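Local coordinates for NTD biosynthesis operon protein NtdA (Bacillus subtilis subsp. subtilis, PDB 4K2M) that catalyses the reversible pyridoxal phosphate-dependent transamination of 3-dehydroglucose 6-phosphate with glutamate, giving kanosamine 6-phosphate for antibiotic biosynthesis, at residues A[328-333]-A[428-433]; A[135-140]-A[269-274]. All blocks are in the same frame, centred on the assembly; numbering follows the deposited sequence.

How the contacts relate
Following the chain from the N terminus, contact 2 comes first. Segment 135-140, at the end of helix 127-137, meets segment 269-274 of helix 265-275 after 128 intervening residues, which supply most strands of the mixed seven-stranded sheet. Only after that loop has closed does contact 1 open: segment 328-333, at the junction of helices 312-329 and 331-335, waits 94 residues for segment 428-433 on helix 423-441. The two loops therefore follow in series, neither nested nor crossed. The centres of contact 1 and contact 2 are about 47 Å apart, on opposite sides of the chain's centre. Contact 2 joins helices of the sheet-bearing, cofactor-binding part, whereas contact 1 packs the C-terminal helix against two helices preceding it.

Contact 1: A[328-333]-A[428-433]; sequences TQLAEL and RVMEGL
Leu-330 and Met-430 mark the closest backbone approach, with their CA atoms 6.8 Å apart. Segment 428-433 is helical throughout, whereas segment 328-333 passes from the end of one helix into the start of another, with Leu-330 at the joint. Across this joint Gln-329, Leu-330 and Leu-333 all direct their CB atoms at the C-terminal helix. Leu-330 lays its CD2 methyl 3.8 Å from CG of Met-430, while its other methyl, CD1, lies 3.8 Å from CD2 of Leu-433; one branched side chain thus bridges two residues nearly a helical turn apart. With CG anti to the backbone N (chi1 -165°), Leu-433 presents its branch to both leucines, and CD1 of Leu-333 lies 4.1 Å from CG of Leu-433. The unbranched Met-430 can extend farther: its sulfur SD reaches CB of Gln-329 at 3.7 Å. A bend in the last torsion (chi3 -61°) then turns methyl CE toward the amide, 3.3 Å from OE1 of Gln-329. Gln-329 suits this margin because its aliphatic stem packs on the thioether while its amide lies at the exposed border. The leucines belong on the buried side, where Phe-434 and Ile-437 of helix 423-441 also touch Leu-333. Met-430 leans on Arg-325 and Tyr-326 as well, so helix 423-441 packs across the junction between helices 312-329 and 331-335.

Contact 2: A[135-140]-A[269-274]; sequences LLALGL and KKCIQF
Lys-270 meets Ala-137 first, where the backbones come closest, with CA atoms 5.1 Å apart. Its CB lies 3.9 Å from CB of Ala-137, and its CD passes 3.5 Å from the carbonyl O of Ala-137. Beyond this the chain carries the ammonium group away from the contact, so lysine supplies a greasy stem to the interface and a charge to its exposed rim. Cys-271 follows, its SG 3.5 Å from CB of Ala-137; the small alanine permits this close helix approach, and the compact, weakly polar thiol fits beside it in a buried place. Helix 127-137 ends here in a Schellman motif: Gly-139 adopts a positive phi (98°) that glycine readily accepts, while Leu-140 N hydrogen-bonds to Leu-135 O and Gly-139 N to Leu-136 O. In this aspartate aminotransferase fold, the helix's last turn packs on helix 265-275, which follows sheet strand 258-262. One turn beyond Lys-270, Phe-274 offers Leu-136 a broad, flat apolar surface. The CB of Leu-136 sits over the ring's face in a CH-pi contact, 3.8 Å from the centroid and 11° off the normal, while its CD1 methyl lies 4.0 Å from CE1 of Phe-274. Phe-274's backbone hydrogen-bonds with that of Phe-293, next to cofactor-binding Asn-294.

Contact 1: A[328-333]-A[428-433]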
loop_
_atom_site.group_PDB
_atom_site.type_symbol
_atom_site.label_atom_id
_atom_site.label_comp_id
_atom_site.label_asym_id
_atom_site.label_seq_id
_atom_site.Cartn_x
_atom_site.Cartn_y
_atom_site.Cartn_z
ATOM N N THR A 328 37.963 -1.658 -10.176
ATOM C CA THR A 328 39.350 -1.304 -10.425
ATOM C C THR A 328 40.257 -1.676 -9.244
ATOM O O THR A 328 41.301 -2.308 -9.433
ATOM C CB THR A 328 39.467 0.196 -10.768
ATOM O OG1 THR A 328 38.726 0.446 -11.974
ATOM C CG2 THR A 328 40.933 0.608 -10.982
ATOM N N GLN A 329 39.873 -1.302 -8.029
ATOM C CA GLN A 329 40.795 -1.440 -6.902
ATOM C C GLN A 329 40.890 -2.879 -6.378
ATOM O O GLN A 329 41.890 -3.238 -5.744
ATOM C CB GLN A 329 40.503 -0.415 -5.790
ATOM C CG GLN A 329 40.771 1.041 -6.264
ATOM C CD GLN A 329 40.867 2.067 -5.144
ATOM O OE1 GLN A 329 41.133 1.733 -3.985
ATOM N NE2 GLN A 329 40.658 3.336 -5.496
ATOM N N LEU A 330 39.874 -3.702 -6.656
ATOM C CA LEU A 330 39.914 -5.109 -6.261
ATOM C C LEU A 330 40.457 -5.998 -7.367
ATOM O O LEU A 330 40.513 -7.213 -7.210
ATOM C CB LEU A 330 38.522 -5.621 -5.845
ATOM C CG LEU A 330 37.922 -4.936 -4.616
ATOM C CD1 LEU A 330 36.522 -5.472 -4.401
ATOM C CD2 LEU A 330 38.783 -5.165 -3.373
ATOM N N ALA A 331 40.858 -5.388 -8.478
ATOM C CA ALA A 331 41.273 -6.118 -9.684
ATOM C C ALA A 331 42.232 -7.282 -9.433
ATOM O O ALA A 331 42.077 -8.362 -10.010
ATOM C CB ALA A 331 41.890 -5.155 -10.687
ATOM N N GLU A 332 43.237 -7.049 -8.596
ATOM C CA GLU A 332 44.271 -8.055 -8.362
ATOM C C GLU A 332 43.676 -9.347 -7.824
ATOM O O GLU A 332 44.122 -10.444 -8.190
ATOM C CB GLU A 332 45.323 -7.524 -7.387
ATOM C CG GLU A 332 46.546 -8.431 -7.248
ATOM C CD GLU A 332 47.371 -8.129 -6.000
ATOM O OE1 GLU A 332 47.508 -6.940 -5.632
ATOM O OE2 GLU A 332 47.876 -9.088 -5.382
ATOM N N LEU A 333 42.663 -9.229 -6.964
ATOM C CA LEU A 333 42.056 -10.420 -6.370
ATOM C C LEU A 333 41.376 -11.275 -7.433
ATOM O O LEU A 333 41.312 -12.502 -7.317
ATOM C CB LEU A 333 41.063 -10.046 -5.265
ATOM C CG LEU A 333 41.644 -9.350 -4.034
ATOM C CD1 LEU A 333 40.545 -8.927 -3.063
ATOM C CD2 LEU A 333 42.635 -10.265 -3.324
ATOM N N ARG A 428 37.989 0.842 3.489
ATOM C CA ARG A 428 38.091 -0.167 4.530
ATOM C C ARG A 428 37.521 -1.511 4.093
ATOM O O ARG A 428 38.085 -2.570 4.403
ATOM C CB ARG A 428 37.421 0.299 5.828
ATOM C CG ARG A 428 37.660 -0.685 6.984
ATOM C CD ARG A 428 37.338 -0.098 8.343
ATOM N NE ARG A 428 37.661 -1.025 9.431
ATOM C CZ ARG A 428 38.848 -1.095 10.030
ATOM N NH1 ARG A 428 39.838 -0.297 9.650
ATOM N NH2 ARG A 428 39.046 -1.964 11.013
ATOM N N VAL A 429 36.411 -1.476 3.354
ATOM C CA VAL A 429 35.842 -2.702 2.800
ATOM C C VAL A 429 36.875 -3.415 1.948
ATOM O O VAL A 429 37.072 -4.629 2.059
ATOM C CB VAL A 429 34.603 -2.413 1.931
ATOM C CG1 VAL A 429 34.130 -3.709 1.232
ATOM C CG2 VAL A 429 33.490 -1.835 2.780
ATOM N N MET A 430 37.539 -2.648 1.093
ATOM C CA MET A 430 38.459 -3.220 0.126
ATOM C C MET A 430 39.739 -3.728 0.774
ATOM O O MET A 430 40.216 -4.808 0.442
ATOM C CB MET A 430 38.761 -2.202 -0.971
ATOM C CG MET A 430 37.544 -1.958 -1.856
ATOM S SD MET A 430 37.873 -0.902 -3.258
ATOM C CE MET A 430 38.391 0.608 -2.447
ATOM N N GLU A 431 40.285 -2.952 1.703
ATOM C CA GLU A 431 41.486 -3.383 2.406
ATOM C C GLU A 431 41.197 -4.618 3.252
ATOM O O GLU A 431 42.005 -5.542 3.307
ATOM C CB GLU A 431 42.040 -2.243 3.255
ATOM C CG GLU A 431 42.434 -1.035 2.418
ATOM C CD GLU A 431 43.061 0.065 3.239
ATOM O OE1 GLU A 431 42.633 1.234 3.093
ATOM O OE2 GLU A 431 43.987 -0.241 4.022
ATOM N N GLY A 432 40.031 -4.638 3.891
ATOM C CA GLY A 432 39.611 -5.787 4.678
ATOM C C GLY A 432 39.486 -7.022 3.800
ATOM O O GLY A 432 39.885 -8.128 4.180
ATOM N N LEU A 433 38.922 -6.844 2.613
ATOM C CA LEU A 433 38.763 -7.963 1.701
ATOM C C LEU A 433 40.129 -8.509 1.278
ATOM O O LEU A 433 40.329 -9.736 1.243
ATOM C CB LEU A 433 37.946 -7.549 0.478
ATOM C CG LEU A 433 37.402 -8.690 -0.376
ATOM C CD1 LEU A 433 36.410 -9.537 0.430
ATOM C CD2 LEU A 433 36.736 -8.125 -1.627
#

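Contact 2: A[135-140]-A[269-274]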
loop_
_atom_site.group_PDB
_atom_site.type_symbol
_atom_site.label_atom_id
_atom_site.label_comp_id
_atom_site.label_asym_id
_atom_site.label_seq_id
_atom_site.Cartn_x
_atom_site.Cartn_y
_atom_site.Cartn_z
ATOM N N LEU A 135 0.520 -9.214 -14.599
ATOM C CA LEU A 135 0.204 -10.584 -15.018
ATOM C C LEU A 135 -1.283 -10.746 -15.309
ATOM O O LEU A 135 -1.683 -11.291 -16.343
ATOM C CB LEU A 135 0.653 -11.591 -13.951
ATOM C CG LEU A 135 2.163 -11.834 -13.856
ATOM C CD1 LEU A 135 2.530 -12.576 -12.571
ATOM C CD2 LEU A 135 2.623 -12.623 -15.060
ATOM N N LEU A 136 -2.115 -10.274 -14.390
ATOM C CA LEU A 136 -3.553 -10.387 -14.585
ATOM C C LEU A 136 -4.035 -9.573 -15.785
ATOM O O LEU A 136 -4.878 -10.042 -16.561
ATOM C CB LEU A 136 -4.295 -9.972 -13.306
ATOM C CG LEU A 136 -4.063 -10.891 -12.111
ATOM C CD1 LEU A 136 -4.579 -10.259 -10.826
ATOM C CD2 LEU A 136 -4.748 -12.255 -12.315
ATOM N N ALA A 137 -3.521 -8.355 -15.938
ATOM C CA ALA A 137 -3.896 -7.503 -17.066
ATOM C C ALA A 137 -3.514 -8.138 -18.395
ATOM O O ALA A 137 -4.213 -7.968 -19.390
ATOM C CB ALA A 137 -3.280 -6.089 -16.935
ATOM N N LEU A 138 -2.400 -8.864 -18.401
ATOM C CA LEU A 138 -1.934 -9.575 -19.591
ATOM C C LEU A 138 -2.743 -10.844 -19.855
ATOM O O LEU A 138 -2.508 -11.541 -20.836
ATOM C CB LEU A 138 -0.459 -9.942 -19.438
ATOM C CG LEU A 138 0.570 -8.852 -19.736
ATOM C CD1 LEU A 138 1.953 -9.271 -19.219
ATOM C CD2 LEU A 138 0.638 -8.597 -21.239
ATOM N N GLY A 139 -3.692 -11.147 -18.980
ATOM C CA GLY A 139 -4.603 -12.260 -19.212
ATOM C C GLY A 139 -4.240 -13.552 -18.514
ATOM O O GLY A 139 -4.715 -14.619 -18.922
ATOM N N LEU A 140 -3.412 -13.481 -17.472
ATOM C CA LEU A 140 -3.048 -14.704 -16.744
ATOM C C LEU A 140 -4.274 -15.389 -16.160
ATOM O O LEU A 140 -5.057 -14.766 -15.440
ATOM C CB LEU A 140 -2.045 -14.441 -15.608
ATOM C CG LEU A 140 -1.602 -15.743 -14.912
ATOM C CD1 LEU A 140 -0.113 -15.749 -14.602
ATOM C CD2 LEU A 140 -2.400 -16.040 -13.629
ATOM N N LYS A 269 -5.311 0.066 -19.813
ATOM C CA LYS A 269 -6.658 0.182 -19.275
ATOM C C LYS A 269 -6.958 -0.972 -18.321
ATOM O O LYS A 269 -7.531 -0.780 -17.227
ATOM C CB LYS A 269 -7.683 0.227 -20.415
ATOM C CG LYS A 269 -9.121 0.116 -19.924
ATOM C CD LYS A 269 -10.111 0.576 -20.986
ATOM C CE LYS A 269 -9.780 -0.012 -22.338
ATOM N NZ LYS A 269 -10.963 -0.127 -23.243
ATOM N N LYS A 270 -6.557 -2.175 -18.716
ATOM C CA LYS A 270 -6.776 -3.331 -17.864
ATOM C C LYS A 270 -5.968 -3.213 -16.572
ATOM O O LYS A 270 -6.437 -3.609 -15.506
ATOM C CB LYS A 270 -6.449 -4.637 -18.610
ATOM C CG LYS A 270 -7.462 -4.993 -19.696
ATOM C CD LYS A 270 -7.028 -6.254 -20.460
ATOM C CE LYS A 270 -8.083 -6.720 -21.470
ATOM N NZ LYS A 270 -8.054 -5.938 -22.738
ATOM N N CYS A 271 -4.757 -2.674 -16.657
ATOM C CA CYS A 271 -3.963 -2.448 -15.443
ATOM C C CYS A 271 -4.655 -1.477 -14.494
ATOM O O CYS A 271 -4.677 -1.700 -13.286
ATOM C CB CYS A 271 -2.574 -1.899 -15.774
ATOM S SG CYS A 271 -1.484 -3.100 -16.562
ATOM N N ILE A 272 -5.199 -0.391 -15.036
ATOM C CA ILE A 272 -5.907 0.569 -14.197
ATOM C C ILE A 272 -7.111 -0.095 -13.545
ATOM O O ILE A 272 -7.376 0.124 -12.358
ATOM C CB ILE A 272 -6.345 1.810 -14.991
ATOM C CG1 ILE A 272 -5.110 2.566 -15.498
ATOM C CG2 ILE A 272 -7.197 2.728 -14.124
ATOM C CD1 ILE A 272 -5.430 3.666 -16.504
ATOM N N GLN A 273 -7.841 -0.909 -14.306
ATOM C CA GLN A 273 -9.020 -1.584 -13.756
ATOM C C GLN A 273 -8.636 -2.537 -12.626
ATOM O O GLN A 273 -9.235 -2.506 -11.559
ATOM C CB GLN A 273 -9.805 -2.323 -14.864
ATOM C CG GLN A 273 -10.329 -1.380 -15.933
ATOM C CD GLN A 273 -10.753 -2.101 -17.199
ATOM O OE1 GLN A 273 -10.499 -3.301 -17.367
ATOM N NE2 GLN A 273 -11.409 -1.372 -18.096
ATOM N N PHE A 274 -7.603 -3.344 -12.836
ATOM C CA PHE A 274 -7.147 -4.252 -11.784
ATOM C C PHE A 274 -6.567 -3.521 -10.563
ATOM O O PHE A 274 -6.657 -4.019 -9.440
ATOM C CB PHE A 274 -6.107 -5.240 -12.328
ATOM C CG PHE A 274 -6.703 -6.494 -12.888
ATOM C CD1 PHE A 274 -7.288 -7.428 -12.048
ATOM C CD2 PHE A 274 -6.668 -6.744 -14.251
ATOM C CE1 PHE A 274 -7.835 -8.599 -12.555
ATOM C CE2 PHE A 274 -7.218 -7.916 -14.776
ATOM C CZ PHE A 274 -7.794 -8.842 -13.927
#